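Local coordinates for protein zinc chaperone AztD (Citrobacter koseri, PDB 6CMK) that acts as a periplasmic zinc chaperone, binding zinc ions and passing one directly to the solute-binding protein AztC without forming a stable complex, at residues A35-F39 with I92-I96; R192-R197 with D209-L215; T261-K266 with R300-V305. One frame throughout, in Å; residues are numbered along the deposited sequence.

Contact 1 (A35-F39 with I92-I96); sequences AWRLF and IASGI
Arg37 NH1 serves two backbone carbonyls at once, giving one hydrogen bond to Ser94 O at 2.8 Å and another to Asp110 O. The bond to Ser94 links two neighbouring sheets of the beta propeller: strand 32-42, which pairs with the C-terminal strand 392-403, and strand 88-100 of the following sheet. Ser94 O is met on a lone pair in its carbonyl plane, although the N-H is bent to 142°. Arginine suits the place because its chain, extended from CG to NE, can span the gap between sheets and still offer apolar methylenes on the way. Ile96 uses them: its CD1 rests 3.6 Å from Arg37 CD and 3.9 Å from Ala35 CB, while its CG1 lies over one face of the guanidinium, displaced toward the rim. Residues 94-95 interrupt strand 88-100, and the break holds an ST turn in which Ser94 OG, set between the backbone N and carbonyl carbon (chi1 70°), accepts from Ile96 N at 3.2 Å. The same hydroxyl also bonds to Gly76 O. Gly95 follows with a phi of 86°, a shape that favours glycine, and the lack of a CB leaves room for Arg37 NH1 beside its CA. Farther along, Phe39 packs its ring against the second segment: CZ touches Ser94 CB at 3.7 Å, and CE2 meets the branch methyl CG2 of Ile92 at 3.9 Å.

Contact 2 (R192-R197 with D209-L215); sequences RPVGAR and DALCPGL
Arg192, in the conformer described, rests its CB 3.9 Å from Gly214 CA; Gly214, at positive phi, suits the bend there. At Pro193 the carbonyl takes over: Leu215 N donates to Pro193 O at 3.0 Å, from above the carbonyl plane and not on a lone pair. The proline ring and the Leu215 side chain cross at about a right angle, a compact apolar pairing. Val194 O next receives a nearly straight bond from Cys212 N (3.0 Å), fixing the backbone of a residue whose sulfur is tied to Cys229 by a disulfide. With Gly195 the chain enters a propeller blade, where strand 195-200 lies between 178-183 and the outer strand 208-211. Gly195 and Leu211 form an antiparallel non-hydrogen-bonded pair with their CA atoms only 4.2 Å apart, a closeness that leaves no room for a CB on Gly195 beside Ala210 O. Ala196 and Ala210 are the hydrogen-bonded pair, N to O in both directions, and their small methyls share one face of the sheet against Leu234 of the next blade. Arg197 then bends at chi3 to grip Asp209 side-on in a salt bridge, NE to OD1 at 2.8 Å and NH2 to OD2 at 2.9 Å. Both oxygens are met on the syn side but about 33° out of the carboxylate plane, guanidinium and carboxylate being turned 42° against each other; Asp209 OD1 has a second salt-bridge partner in Lys205.

Contact 3 (T261-K266 with R300-V305); sequences TLIGGK and RVHFVV
Strands 262-264 and 300-305 run in nearly the same direction, 18° apart with their axes 6.7 Å from each other at closest, and no hydrogen bond joins them; side chains meet across the seam, with a few backbone carbonyls. Ile263, Phe303 and Val305 carry much of it. Phe303 CG is placed between its backbone N and carbonyl carbon (chi1 51°), which swings the ring across toward the other strand. Over one face of that ring stands Ile263 CD1, in a CH-pi contact 4.1 Å from the centroid, and Ile263 CG2 adds a second touch on Phe303 CE1 at 3.7 Å. A branched isoleucine suits the spot because one branch covers the ring while the other reaches its rim. The opposite face is taken by Arg300 of the same strand, NH1 lying 3.5 Å above the ring plane and over its centre, so the phenyl group is held between an aliphatic and a cationic neighbour, which probably limits its freedom to turn. At the ring's edge, in its plane, Thr261 O approaches CZ to 3.8 Å, where the slightly positive C-H rim should favour an oxygen. Toward the other end, Val305 sets both methyls beside Gly264 O, CG1 and CG2 each at 3.5 Å, while the Ile263 and Val305 side chains run past each other in opposite directions, CD1 of the first against CG1 of the second. In the fold, each strand is the first of its own four-stranded blade, as expected for the inner strands of adjacent propeller blades. Strand 271-274 pairs with 262-264, and its Ile272 also touches Phe303; strand 312-317 flanks 300-305 through Val315.

Followed from the N terminus, the three contacts come in series, none enclosing or crossing another. Contact 1 closes a loop of 52 residues, joining the sheet that combines the two chain ends to the one after it. Contact 2 closes just 11 residues; it joins two strands of one blade and the turn that leads on to the next, toward His216 of zinc site 1. Contact 3 closes 33 residues and ties two successive blades together nearer the middle of the molecule. Contacts 1 and 2 lie on opposite sides of the chain's centre, their own centres 36 Å apart. Contacts 2 and 3, about 7 Å apart at their nearest atoms, both lie near zinc site 1.

Contact 1 (A35-F39 with I92-I96)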
loop_
_atom_site.group_PDB
_atom_site.type_symbol
_atom_site.label_atom_id
_atom_site.label_comp_id
_atom_site.label_asym_id
_atom_site.label_seq_id
_atom_site.Cartn_x
_atom_site.Cartn_y
_atom_site.Cartn_z
ATOM N N ALA B 35 15.313 5.683 2.685
ATOM C CA ALA B 35 15.329 6.920 3.456
ATOM C C ALA B 35 14.261 6.852 4.529
ATOM O O ALA B 35 13.100 6.542 4.236
ATOM C CB ALA B 35 15.110 8.145 2.560
ATOM N N TRP B 36 14.665 7.134 5.766
ATOM C CA TRP B 36 13.752 7.206 6.897
ATOM C C TRP B 36 14.131 8.400 7.763
ATOM O O TRP B 36 15.317 8.702 7.932
ATOM C CB TRP B 36 13.792 5.945 7.758
ATOM C CG TRP B 36 13.290 4.678 7.099
ATOM C CD1 TRP B 36 13.939 3.932 6.163
ATOM C CD2 TRP B 36 12.064 3.998 7.374
ATOM N NE1 TRP B 36 13.192 2.829 5.824
ATOM C CE2 TRP B 36 12.030 2.849 6.552
ATOM C CE3 TRP B 36 10.987 4.248 8.220
ATOM C CZ2 TRP B 36 10.969 1.961 6.566
ATOM C CZ3 TRP B 36 9.933 3.358 8.228
ATOM C CH2 TRP B 36 9.934 2.232 7.403
ATOM N N ARG B 37 13.122 9.060 8.328
ATOM C CA ARG B 37 13.330 10.265 9.115
ATOM C C ARG B 37 12.534 10.201 10.404
ATOM O O ARG B 37 11.405 9.706 10.427
ATOM C CB ARG B 37 12.940 11.498 8.307
ATOM C CG ARG B 37 13.934 11.761 7.207
ATOM C CD ARG B 37 13.476 12.813 6.236
ATOM N NE ARG B 37 14.463 12.962 5.177
ATOM C CZ ARG B 37 14.409 13.876 4.221
ATOM N NH1 ARG B 37 13.405 14.733 4.176
ATOM N NH2 ARG B 37 15.369 13.929 3.306
ATOM N N LEU B 38 13.155 10.683 11.477
ATOM C CA LEU B 38 12.512 10.852 12.768
ATOM C C LEU B 38 12.075 12.296 12.933
ATOM O O LEU B 38 12.793 13.223 12.553
ATOM C CB LEU B 38 13.461 10.510 13.917
ATOM C CG LEU B 38 14.213 9.187 13.834
ATOM C CD1 LEU B 38 15.193 9.069 15.014
ATOM C CD2 LEU B 38 13.229 8.046 13.812
ATOM N N PHE B 39 10.915 12.477 13.547
ATOM C CA PHE B 39 10.427 13.791 13.937
ATOM C C PHE B 39 10.206 13.751 15.438
ATOM O O PHE B 39 9.461 12.900 15.932
ATOM C CB PHE B 39 9.155 14.139 13.162
ATOM C CG PHE B 39 9.389 14.222 11.687
ATOM C CD1 PHE B 39 9.476 13.070 10.932
ATOM C CD2 PHE B 39 9.594 15.442 11.069
ATOM C CE1 PHE B 39 9.730 13.128 9.582
ATOM C CE2 PHE B 39 9.846 15.507 9.713
ATOM C CZ PHE B 39 9.914 14.350 8.974
ATOM N N ILE B 92 4.196 19.879 8.658
ATOM C CA ILE B 92 5.540 19.689 8.136
ATOM C C ILE B 92 5.454 18.753 6.937
ATOM O O ILE B 92 4.815 17.696 7.013
ATOM C CB ILE B 92 6.471 19.103 9.217
ATOM C CG1 ILE B 92 6.693 20.113 10.344
ATOM C CG2 ILE B 92 7.815 18.672 8.621
ATOM C CD1 ILE B 92 7.282 19.495 11.615
ATOM N N ALA B 93 6.102 19.133 5.840
ATOM C CA ALA B 93 6.318 18.197 4.744
ATOM C C ALA B 93 7.548 17.367 5.075
ATOM O O ALA B 93 8.647 17.906 5.248
ATOM C CB ALA B 93 6.489 18.923 3.414
ATOM N N SER B 94 7.358 16.058 5.197
ATOM C CA SER B 94 8.442 15.204 5.663
ATOM C C SER B 94 9.605 15.179 4.686
ATOM O O SER B 94 10.752 14.939 5.089
ATOM C CB SER B 94 7.919 13.792 5.871
ATOM O OG SER B 94 7.636 13.195 4.615
ATOM N N GLY B 95 9.330 15.399 3.408
ATOM C CA GLY B 95 10.344 15.306 2.388
ATOM C C GLY B 95 10.548 13.913 1.841
ATOM O O GLY B 95 11.490 13.702 1.072
ATOM N N ILE B 96 9.720 12.949 2.235
ATOM C CA ILE B 96 9.777 11.595 1.697
ATOM C C ILE B 96 8.385 11.234 1.214
ATOM O O ILE B 96 7.425 11.270 1.991
ATOM C CB ILE B 96 10.270 10.567 2.731
ATOM C CG1 ILE B 96 11.683 10.926 3.205
ATOM C CG2 ILE B 96 10.245 9.169 2.109
ATOM C CD1 ILE B 96 12.204 10.071 4.360
#

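Contact 2 (R192-R197 with D209-L215)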
loop_
_atom_site.group_PDB
_atom_site.type_symbol
_atom_site.label_atom_id
_atom_site.label_comp_id
_atom_site.label_asym_id
_atom_site.label_seq_id
_atom_site.Cartn_x
_atom_site.Cartn_y
_atom_site.Cartn_z
ATOM N N ARG B 192 -16.460 12.815 30.019
ATOM C CA ARG B 192 -16.135 12.107 28.796
ATOM C C ARG B 192 -17.376 12.021 27.911
ATOM O O ARG B 192 -18.510 12.073 28.398
ATOM C CB ARG B 192 -15.586 10.712 29.101
ATOM C CG ARG B 192 -14.092 10.705 29.416
ATOM C CD ARG B 192 -13.532 9.310 29.713
ATOM N NE ARG B 192 -12.073 9.339 29.824
ATOM C CZ ARG B 192 -11.301 8.277 30.033
ATOM N NH1 ARG B 192 -11.833 7.072 30.162
ATOM N NH2 ARG B 192 -9.986 8.421 30.115
ATOM N N PRO B 193 -17.191 11.922 26.600
ATOM C CA PRO B 193 -18.343 11.762 25.707
ATOM C C PRO B 193 -19.036 10.427 25.948
ATOM O O PRO B 193 -18.497 9.510 26.572
ATOM C CB PRO B 193 -17.732 11.860 24.304
ATOM C CG PRO B 193 -16.261 11.643 24.486
ATOM C CD PRO B 193 -15.924 12.084 25.869
ATOM N N VAL B 194 -20.263 10.328 25.436
ATOM C CA VAL B 194 -21.174 9.242 25.774
ATOM C C VAL B 194 -21.396 8.290 24.616
ATOM O O VAL B 194 -22.144 7.311 24.766
ATOM C CB VAL B 194 -22.523 9.787 26.281
ATOM C CG1 VAL B 194 -22.307 10.640 27.517
ATOM C CG2 VAL B 194 -23.216 10.600 25.202
ATOM N N GLY B 195 -20.768 8.537 23.473
ATOM C CA GLY B 195 -20.933 7.679 22.318
ATOM C C GLY B 195 -20.398 8.385 21.090
ATOM O O GLY B 195 -19.665 9.370 21.202
ATOM N N ALA B 196 -20.789 7.879 19.923
ATOM C CA ALA B 196 -20.351 8.439 18.655
ATOM C C ALA B 196 -21.506 8.375 17.672
ATOM O O ALA B 196 -22.422 7.563 17.817
ATOM C CB ALA B 196 -19.142 7.694 18.081
ATOM N N ARG B 197 -21.443 9.226 16.652
ATOM C CA ARG B 197 -22.464 9.215 15.619
ATOM C C ARG B 197 -21.860 9.558 14.268
ATOM O O ARG B 197 -20.834 10.237 14.172
ATOM C CB ARG B 197 -23.601 10.196 15.928
ATOM C CG ARG B 197 -23.190 11.661 15.993
ATOM C CD ARG B 197 -24.423 12.568 16.028
ATOM N NE ARG B 197 -25.245 12.363 17.216
ATOM C CZ ARG B 197 -25.323 13.198 18.254
ATOM N NH1 ARG B 197 -24.630 14.327 18.281
ATOM N NH2 ARG B 197 -26.114 12.903 19.280
ATOM N N ASP B 209 -27.508 7.117 16.996
ATOM C CA ASP B 209 -26.355 7.254 17.874
ATOM C C ASP B 209 -25.858 5.885 18.318
ATOM O O ASP B 209 -26.644 5.002 18.667
ATOM C CB ASP B 209 -26.718 8.091 19.104
ATOM C CG ASP B 209 -26.926 9.551 18.776
ATOM O OD1 ASP B 209 -26.588 9.963 17.649
ATOM O OD2 ASP B 209 -27.431 10.290 19.651
ATOM N N ALA B 210 -24.544 5.717 18.312
ATOM C CA ALA B 210 -23.907 4.540 18.885
ATOM C C ALA B 210 -23.455 4.887 20.297
ATOM O O ALA B 210 -22.427 5.548 20.477
ATOM C CB ALA B 210 -22.730 4.093 18.025
ATOM N N LEU B 211 -24.207 4.423 21.296
ATOM C CA LEU B 211 -23.853 4.694 22.682
ATOM C C LEU B 211 -22.626 3.888 23.087
ATOM O O LEU B 211 -22.492 2.707 22.752
ATOM C CB LEU B 211 -25.023 4.373 23.617
ATOM C CG LEU B 211 -25.877 5.557 24.081
ATOM C CD1 LEU B 211 -26.502 6.268 22.906
ATOM C CD2 LEU B 211 -26.961 5.097 25.037
ATOM N N CYS B 212 -21.732 4.539 23.817
ATOM C CA CYS B 212 -20.496 3.943 24.302
ATOM C C CYS B 212 -20.029 4.819 25.459
ATOM O O CYS B 212 -19.260 5.769 25.255
ATOM C CB CYS B 212 -19.441 3.854 23.193
ATOM S SG CYS B 212 -18.317 2.408 23.288
ATOM N N PRO B 213 -20.497 4.552 26.676
ATOM C CA PRO B 213 -20.223 5.468 27.793
ATOM C C PRO B 213 -18.735 5.610 28.071
ATOM O O PRO B 213 -17.983 4.637 28.035
ATOM C CB PRO B 213 -20.953 4.818 28.974
ATOM C CG PRO B 213 -21.214 3.412 28.568
ATOM C CD PRO B 213 -21.326 3.407 27.082
ATOM N N GLY B 214 -18.316 6.839 28.356
ATOM C CA GLY B 214 -16.936 7.085 28.719
ATOM C C GLY B 214 -16.001 6.909 27.547
ATOM O O GLY B 214 -14.909 6.350 27.703
ATOM N N LEU B 215 -16.412 7.356 26.366
ATOM C CA LEU B 215 -15.615 7.144 25.164
ATOM C C LEU B 215 -14.304 7.915 25.231
ATOM O O LEU B 215 -14.289 9.129 25.470
ATOM C CB LEU B 215 -16.422 7.569 23.943
ATOM C CG LEU B 215 -15.863 7.178 22.574
ATOM C CD1 LEU B 215 -17.012 6.973 21.599
ATOM C CD2 LEU B 215 -14.911 8.248 22.059
#

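Contact 3 (T261-K266 with R300-V305)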
loop_
_atom_site.group_PDB
_atom_site.type_symbol
_atom_site.label_atom_id
_atom_site.label_comp_id
_atom_site.label_asym_id
_atom_site.label_seq_id
_atom_site.Cartn_x
_atom_site.Cartn_y
_atom_site.Cartn_z
ATOM N N THR B 261 -6.882 4.104 25.636
ATOM C CA THR B 261 -5.880 4.469 24.644
ATOM C C THR B 261 -5.671 3.272 23.732
ATOM O O THR B 261 -5.576 2.148 24.225
ATOM C CB THR B 261 -4.542 4.848 25.301
ATOM O OG1 THR B 261 -4.782 5.714 26.415
ATOM C CG2 THR B 261 -3.623 5.545 24.304
ATOM N N LEU B 262 -5.603 3.518 22.418
ATOM C CA LEU B 262 -5.496 2.458 21.423
ATOM C C LEU B 262 -4.373 2.721 20.428
ATOM O O LEU B 262 -4.057 3.868 20.102
ATOM C CB LEU B 262 -6.780 2.304 20.611
ATOM C CG LEU B 262 -8.008 1.762 21.313
ATOM C CD1 LEU B 262 -9.251 2.168 20.534
ATOM C CD2 LEU B 262 -7.913 0.260 21.468
ATOM N N ILE B 263 -3.809 1.625 19.913
ATOM C CA ILE B 263 -2.973 1.630 18.721
ATOM C C ILE B 263 -3.473 0.519 17.799
ATOM O O ILE B 263 -4.146 -0.424 18.229
ATOM C CB ILE B 263 -1.471 1.435 19.031
ATOM C CG1 ILE B 263 -1.253 0.150 19.831
ATOM C CG2 ILE B 263 -0.915 2.646 19.784
ATOM C CD1 ILE B 263 0.206 -0.189 20.052
ATOM N N GLY B 264 -3.169 0.662 16.517
ATOM C CA GLY B 264 -3.654 -0.262 15.495
ATOM C C GLY B 264 -2.536 -0.850 14.657
ATOM O O GLY B 264 -1.610 -0.142 14.253
ATOM N N GLY B 265 -2.647 -2.146 14.381
ATOM C CA GLY B 265 -1.667 -2.810 13.536
ATOM C C GLY B 265 -1.646 -2.240 12.131
ATOM O O GLY B 265 -2.655 -1.765 11.608
ATOM N N LYS B 266 -0.475 -2.294 11.502
ATOM C CA LYS B 266 -0.349 -1.757 10.148
ATOM C C LYS B 266 -0.425 -2.828 9.068
ATOM O O LYS B 266 -1.224 -2.703 8.132
ATOM C CB LYS B 266 0.953 -0.965 10.005
ATOM C CG LYS B 266 0.789 0.511 10.322
ATOM C CD LYS B 266 0.998 1.394 9.096
ATOM C CE LYS B 266 -0.022 1.127 7.991
ATOM N NZ LYS B 266 -0.374 2.374 7.246
ATOM N N ARG B 300 2.554 0.624 32.248
ATOM C CA ARG B 300 2.820 0.998 30.865
ATOM C C ARG B 300 3.129 2.487 30.738
ATOM O O ARG B 300 2.415 3.335 31.290
ATOM C CB ARG B 300 1.608 0.631 30.013
ATOM C CG ARG B 300 1.738 0.937 28.548
ATOM C CD ARG B 300 0.451 0.579 27.830
ATOM N NE ARG B 300 -0.545 1.562 28.202
ATOM C CZ ARG B 300 -0.641 2.764 27.649
ATOM N NH1 ARG B 300 0.165 3.106 26.648
ATOM N NH2 ARG B 300 -1.552 3.616 28.088
ATOM N N VAL B 301 4.200 2.802 30.013
ATOM C CA VAL B 301 4.552 4.172 29.660
ATOM C C VAL B 301 4.082 4.527 28.252
ATOM O O VAL B 301 3.555 5.618 28.024
ATOM C CB VAL B 301 6.080 4.374 29.793
ATOM C CG1 VAL B 301 6.506 5.744 29.244
ATOM C CG2 VAL B 301 6.528 4.216 31.252
ATOM N N HIS B 302 4.275 3.620 27.298
ATOM C CA HIS B 302 3.972 3.898 25.899
ATOM C C HIS B 302 3.889 2.582 25.137
ATOM O O HIS B 302 4.454 1.577 25.562
ATOM C CB HIS B 302 5.049 4.804 25.285
ATOM C CG HIS B 302 4.677 5.371 23.951
ATOM N ND1 HIS B 302 5.514 5.309 22.857
ATOM C CD2 HIS B 302 3.554 6.003 23.536
ATOM C CE1 HIS B 302 4.924 5.897 21.827
ATOM N NE2 HIS B 302 3.733 6.325 22.216
ATOM N N PHE B 303 3.168 2.582 24.017
ATOM C CA PHE B 303 3.263 1.440 23.120
ATOM C C PHE B 303 3.094 1.891 21.672
ATOM O O PHE B 303 2.551 2.963 21.389
ATOM C CB PHE B 303 2.284 0.299 23.497
ATOM C CG PHE B 303 0.818 0.689 23.709
ATOM C CD1 PHE B 303 0.267 1.874 23.252
ATOM C CD2 PHE B 303 -0.001 -0.196 24.405
ATOM C CE1 PHE B 303 -1.081 2.159 23.474
ATOM C CE2 PHE B 303 -1.333 0.077 24.634
ATOM C CZ PHE B 303 -1.878 1.255 24.166
ATOM N N VAL B 304 3.639 1.075 20.762
ATOM C CA VAL B 304 3.539 1.308 19.320
ATOM C C VAL B 304 3.568 -0.042 18.624
ATOM O O VAL B 304 4.073 -1.031 19.163
ATOM C CB VAL B 304 4.680 2.186 18.738
ATOM C CG1 VAL B 304 4.794 3.544 19.432
ATOM C CG2 VAL B 304 6.030 1.445 18.783
ATOM N N VAL B 305 3.050 -0.079 17.389
ATOM C CA VAL B 305 3.143 -1.290 16.587
ATOM C C VAL B 305 4.405 -1.227 15.732
ATOM O O VAL B 305 4.981 -0.165 15.484
ATOM C CB VAL B 305 1.888 -1.522 15.706
ATOM C CG1 VAL B 305 0.616 -1.482 16.554
ATOM C CG2 VAL B 305 1.814 -0.523 14.546
#